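Local coordinates for protein tropomodulin (Caenorhabditis elegans, PDB 1PGV) that probably caps the pointed ends of actin filaments and so maintains their length and dynamics, the part here being its C-terminal domain, at residues Val46-Met51 against Phe75-Thr80. Residues are numbered along the deposited sequence; the frame is centred on the assembly and turned at random.
Sequences VNINNM and FSLANT
Asn-49 reaches across to the 75-80 segment with its amide oxygen. The firm bond there comes from Ala-78 N, which lies 2.7 Å from Asn-49 OD1 but sits above the carbonyl plane, 41° out of it. In the conformer described, Ser-76 OG lies 2.5 Å from Asn-49 OD1, so short that the exact geometry is doubtful. CG of Asn-49 lies beside its own backbone N (chi1 -71°), which swings the amide toward the other chain segment. Asn-47 OD1 accepts the N-H of Asn-49 in an Asx turn, fixing the backbone that carries this amide.

The side chains of Val-46 and Phe-75 run alongside each other in the same direction. Val-46 CG1 touches the ring at CE1 of Phe-75, 3.8 Å away. Leu-77 CD1 covers one ring face, over its centre. Ile-48 runs alongside Leu-77, with its CD1 4.0 Å from Leu-77 CG. Helix 56-66 packs on Ile-48 and Phe-75 through Leu-62.

Farther on, the side chain of Asn-50 runs roughly perpendicular to that of Asn-79, their amide planes 66° apart. Asn-79 ND2 nevertheless meets a lone pair of Asn-50 OD1 in plane, at 2.9 Å. Backbone bonds tie the two segments together from Ser-76 N to Val-46 O, Ile-48 N to Ser-76 O and Asn-50 N to Ala-78 O. The side chain of Asn-108 binds Leu-77 O and Thr-80 N.

Strand 45-47, helix 56-66 and strand 74-76 form a beta-alpha-beta unit of the tropomodulin C-terminal domain. Its parallel strands, with apolar Val-46, Ile-48, Phe-75 and Leu-77 turned to the helix side, are arranged as in a leucine-rich repeat fold.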
# COMPACT_ATOMS: atom_id res chain seq x y z
N VAL A 46 -5.21 2.97 11.14
CA VAL A 46 -5.08 1.67 11.78
C VAL A 46 -3.61 1.32 11.65
O VAL A 46 -3.10 1.19 10.54
CB VAL A 46 -5.93 0.59 11.08
CG1 VAL A 46 -5.68 -0.77 11.72
CG2 VAL A 46 -7.40 0.95 11.18
N ASN A 47 -2.93 1.20 12.78
CA ASN A 47 -1.51 0.89 12.77
C ASN A 47 -1.23 -0.32 13.65
O ASN A 47 -1.37 -0.25 14.87
CB ASN A 47 -0.73 2.10 13.31
CG ASN A 47 0.77 1.95 13.13
OD1 ASN A 47 1.33 0.88 13.36
ND2 ASN A 47 1.43 3.04 12.75
N ILE A 48 -0.84 -1.43 13.03
CA ILE A 48 -0.52 -2.63 13.79
C ILE A 48 0.95 -3.00 13.60
O ILE A 48 1.32 -4.17 13.68
CB ILE A 48 -1.40 -3.83 13.40
CG1 ILE A 48 -1.16 -4.21 11.93
CG2 ILE A 48 -2.87 -3.50 13.64
CD1 ILE A 48 -1.91 -5.46 11.50
N ASN A 49 1.77 -1.99 13.35
CA ASN A 49 3.20 -2.20 13.15
C ASN A 49 3.80 -2.96 14.34
O ASN A 49 3.47 -2.68 15.49
CB ASN A 49 3.94 -0.86 13.00
CG ASN A 49 3.65 -0.17 11.68
OD1 ASN A 49 3.04 -0.75 10.78
ND2 ASN A 49 4.10 1.07 11.55
N ASN A 50 4.67 -3.92 14.03
CA ASN A 50 5.36 -4.71 15.04
C ASN A 50 4.50 -5.69 15.84
O ASN A 50 4.99 -6.29 16.81
CB ASN A 50 6.09 -3.78 16.01
CG ASN A 50 6.91 -2.74 15.29
OD1 ASN A 50 7.79 -3.06 14.49
ND2 ASN A 50 6.62 -1.47 15.57
N MET A 51 3.25 -5.87 15.45
CA MET A 51 2.37 -6.80 16.15
C MET A 51 2.42 -8.18 15.51
O MET A 51 1.52 -8.57 14.76
CB MET A 51 0.93 -6.26 16.16
CG MET A 51 0.77 -4.97 16.96
SD MET A 51 -0.94 -4.38 17.05
CE MET A 51 -1.54 -5.31 18.46
N PHE A 75 -3.17 2.73 6.74
CA PHE A 75 -3.18 1.34 7.18
C PHE A 75 -1.74 0.87 7.17
O PHE A 75 -1.11 0.78 6.11
CB PHE A 75 -4.06 0.51 6.24
CG PHE A 75 -4.32 -0.90 6.73
CD1 PHE A 75 -4.21 -1.21 8.08
CD2 PHE A 75 -4.71 -1.89 5.84
CE1 PHE A 75 -4.49 -2.50 8.54
CE2 PHE A 75 -4.99 -3.18 6.29
CZ PHE A 75 -4.88 -3.48 7.65
N SER A 76 -1.20 0.58 8.35
CA SER A 76 0.19 0.15 8.45
C SER A 76 0.31 -1.21 9.13
O SER A 76 -0.22 -1.43 10.22
CB SER A 76 1.00 1.19 9.22
OG SER A 76 2.39 0.94 9.11
N LEU A 77 1.02 -2.12 8.46
CA LEU A 77 1.24 -3.47 8.97
C LEU A 77 2.72 -3.81 8.84
O LEU A 77 3.08 -4.94 8.51
CB LEU A 77 0.44 -4.50 8.17
CG LEU A 77 -1.01 -4.23 7.79
CD1 LEU A 77 -1.06 -3.22 6.64
CD2 LEU A 77 -1.67 -5.54 7.35
N ALA A 78 3.57 -2.83 9.09
CA ALA A 78 5.01 -3.03 8.99
C ALA A 78 5.50 -3.98 10.07
O ALA A 78 5.03 -3.95 11.20
CB ALA A 78 5.74 -1.70 9.10
N ASN A 79 6.46 -4.82 9.71
CA ASN A 79 7.04 -5.77 10.65
C ASN A 79 6.01 -6.54 11.46
O ASN A 79 6.02 -6.51 12.69
CB ASN A 79 8.00 -5.02 11.58
CG ASN A 79 8.84 -5.95 12.42
OD1 ASN A 79 9.43 -6.91 11.91
ND2 ASN A 79 8.92 -5.67 13.72
N THR A 80 5.11 -7.23 10.77
CA THR A 80 4.08 -8.04 11.42
C THR A 80 4.27 -9.50 11.00
O THR A 80 3.41 -10.34 11.24
CB THR A 80 2.66 -7.60 11.03
OG1 THR A 80 2.55 -7.54 9.61
CG2 THR A 80 2.35 -6.23 11.63